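Local coordinates for protein dihydropyrimidinase (Brevibacillus agri, PDB 3SFW) that probably hydrolyses the cyclic amide bond of dihydropyrimidines, as a zinc-dependent cyclic amidohydrolase with a two-metal site, at residues 2-7 / 18-23. Sequence-based numbering, arbitrary orientation.
Sequences KKWIRN and QADVLI
In the beta-sandwich domain, to which the chain's N-terminal strands contribute, Ile5 and Lys3 of strand 2-6 pair with Val21 and Ile23 of strand 20-24, two antiparallel neighbours in a mixed sheet. Ile23 N meets Lys3 O almost head-on at 2.8 Å (N-H...O 178°), and Ile5 and Val21 bond each other in both directions. On the face carrying Ile5, its CD1 touches Ile23 CD1 at 3.8 Å; on the other, Trp4 CB lies near Leu22 CD1. Beyond the Ile5-Val21 pair, Asp20 points its CB toward strand 2-6, and chi1 of -59° sets the carboxylate beside Arg6 and Asn7. OD1 accepts Asn7 N at 2.9 Å, while OD2 takes a salt bridge from Arg6 NE at 3.1 Å, each donor coming from above the carboxylate plane, which stands 80° from the guanidinium. Arg6 CD sits 3.6 Å above the centre of one face of the Trp4 ring, and a water links Trp4 NE1 to Asp20 OD2. With an alanine here instead of Asp20, Asn7 N and the Arg6 charge would probably lose their mate, and that water an acceptor. Strands 41-44 and 27-32 complete this sheet, part of the beta-sandwich domain accompanying the TIM barrel in cyclic amidohydrolases.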
loop_
_atom_site.group_PDB
_atom_site.type_symbol
_atom_site.label_atom_id
_atom_site.label_comp_id
_atom_site.label_asym_id
_atom_site.label_seq_id
_atom_site.Cartn_x
_atom_site.Cartn_y
_atom_site.Cartn_z
ATOM N N LYS A 2 -7.392 49.955 24.844
ATOM C CA LYS A 2 -7.241 49.680 23.429
ATOM C C LYS A 2 -5.772 49.653 23.084
ATOM O O LYS A 2 -4.965 50.468 23.580
ATOM C CB LYS A 2 -7.965 50.722 22.581
ATOM C CG LYS A 2 -9.483 50.638 22.678
ATOM C CD LYS A 2 -10.127 51.953 22.231
ATOM C CE LYS A 2 -10.133 52.082 20.732
ATOM N NZ LYS A 2 -11.119 53.118 20.261
ATOM N N LYS A 3 -5.417 48.757 22.173
ATOM C CA LYS A 3 -4.050 48.665 21.685
ATOM C C LYS A 3 -4.077 48.587 20.169
ATOM O O LYS A 3 -4.874 47.841 19.609
ATOM C CB LYS A 3 -3.367 47.405 22.247
ATOM C CG LYS A 3 -3.175 47.449 23.806
ATOM C CD LYS A 3 -2.529 46.146 24.294
ATOM C CE LYS A 3 -2.336 46.139 25.850
ATOM N NZ LYS A 3 -3.619 46.187 26.653
ATOM N N TRP A 4 -3.219 49.364 19.527
ATOM C CA TRP A 4 -3.186 49.487 18.075
ATOM C C TRP A 4 -1.814 49.027 17.618
ATOM O O TRP A 4 -0.804 49.725 17.819
ATOM C CB TRP A 4 -3.387 50.968 17.708
ATOM C CG TRP A 4 -3.626 51.291 16.259
ATOM C CD1 TRP A 4 -3.947 50.431 15.240
ATOM C CD2 TRP A 4 -3.609 52.602 15.690
ATOM N NE1 TRP A 4 -4.085 51.142 14.053
ATOM C CE2 TRP A 4 -3.879 52.472 14.309
ATOM C CE3 TRP A 4 -3.409 53.888 16.225
ATOM C CZ2 TRP A 4 -3.968 53.592 13.450
ATOM C CZ3 TRP A 4 -3.455 54.987 15.370
ATOM C CH2 TRP A 4 -3.738 54.832 13.999
ATOM N N ILE A 5 -1.743 47.782 17.128
ATOM C CA ILE A 5 -0.491 47.212 16.704
ATOM C C ILE A 5 -0.253 47.578 15.243
ATOM O O ILE A 5 -1.002 47.106 14.329
ATOM C CB ILE A 5 -0.466 45.668 16.856
ATOM C CG1 ILE A 5 -0.961 45.224 18.247
ATOM C CG2 ILE A 5 0.888 45.111 16.531
ATOM C CD1 ILE A 5 -1.101 43.649 18.383
ATOM N N ARG A 6 0.770 48.391 15.009
ATOM C CA ARG A 6 0.978 49.018 13.671
ATOM C C ARG A 6 2.227 48.560 12.930
ATOM O O ARG A 6 3.265 48.255 13.537
ATOM C CB ARG A 6 1.047 50.549 13.808
ATOM C CG ARG A 6 -0.163 51.164 14.520
ATOM C CD ARG A 6 -0.199 52.655 14.250
ATOM N NE ARG A 6 -0.499 52.887 12.837
ATOM C CZ ARG A 6 -0.575 54.092 12.278
ATOM N NH1 ARG A 6 -0.341 55.174 13.007
ATOM N NH2 ARG A 6 -0.877 54.208 10.987
ATOM N N ASN A 7 2.116 48.489 11.607
ATOM C CA ASN A 7 3.284 48.331 10.749
ATOM C C ASN A 7 3.845 46.918 10.686
ATOM O O ASN A 7 4.966 46.740 10.215
ATOM C CB ASN A 7 4.424 49.278 11.183
ATOM C CG ASN A 7 3.978 50.716 11.308
ATOM O OD1 ASN A 7 3.210 51.209 10.473
ATOM N ND2 ASN A 7 4.464 51.420 12.365
ATOM N N GLN A 18 -0.054 42.980 5.100
ATOM C CA GLN A 18 0.387 44.078 5.944
ATOM C C GLN A 18 -0.812 44.902 6.365
ATOM O O GLN A 18 -1.561 45.402 5.525
ATOM C CB GLN A 18 1.406 44.908 5.167
ATOM C CG GLN A 18 2.754 44.243 5.176
ATOM C CD GLN A 18 3.465 44.319 3.852
ATOM O OE1 GLN A 18 4.173 45.294 3.565
ATOM N NE2 GLN A 18 3.315 43.262 3.033
ATOM N N ALA A 19 -1.095 44.946 7.653
ATOM C CA ALA A 19 -2.153 45.811 8.129
ATOM C C ALA A 19 -1.947 46.019 9.601
ATOM O O ALA A 19 -1.134 45.308 10.221
ATOM C CB ALA A 19 -3.536 45.162 7.899
ATOM N N ASP A 20 -2.694 46.966 10.159
ATOM C CA ASP A 20 -2.700 47.175 11.603
ATOM C C ASP A 20 -3.825 46.401 12.278
ATOM O O ASP A 20 -4.896 46.160 11.694
ATOM C CB ASP A 20 -2.839 48.650 11.915
ATOM C CG ASP A 20 -1.714 49.493 11.310
ATOM O OD1 ASP A 20 -0.667 48.954 10.883
ATOM O OD2 ASP A 20 -1.937 50.707 11.221
ATOM N N VAL A 21 -3.624 46.073 13.539
ATOM C CA VAL A 21 -4.642 45.332 14.298
ATOM C C VAL A 21 -5.036 46.146 15.506
ATOM O O VAL A 21 -4.172 46.590 16.262
ATOM C CB VAL A 21 -4.073 43.959 14.749
ATOM C CG1 VAL A 21 -5.066 43.197 15.646
ATOM C CG2 VAL A 21 -3.721 43.115 13.512
ATOM N N LEU A 22 -6.344 46.335 15.680
ATOM C CA LEU A 22 -6.884 47.059 16.825
ATOM C C LEU A 22 -7.530 46.120 17.826
ATOM O O LEU A 22 -8.426 45.318 17.474
ATOM C CB LEU A 22 -7.923 48.100 16.350
ATOM C CG LEU A 22 -8.579 48.923 17.478
ATOM C CD1 LEU A 22 -7.445 49.718 18.167
ATOM C CD2 LEU A 22 -9.592 49.896 16.805
ATOM N N ILE A 23 -7.025 46.169 19.063
ATOM C CA ILE A 23 -7.556 45.373 20.157
ATOM C C ILE A 23 -8.343 46.285 21.084
ATOM O O ILE A 23 -7.936 47.415 21.311
ATOM C CB ILE A 23 -6.369 44.781 20.971
ATOM C CG1 ILE A 23 -5.568 43.789 20.101
ATOM C CG2 ILE A 23 -6.884 44.021 22.226
ATOM C CD1 ILE A 23 -4.179 43.446 20.685
HETATM O O HOH W 1 -4.499 51.051 10.872
HETATM O O HOH W 2 0.513 45.601 12.465
HETATM O O HOH W 3 0.647 51.702 10.008
#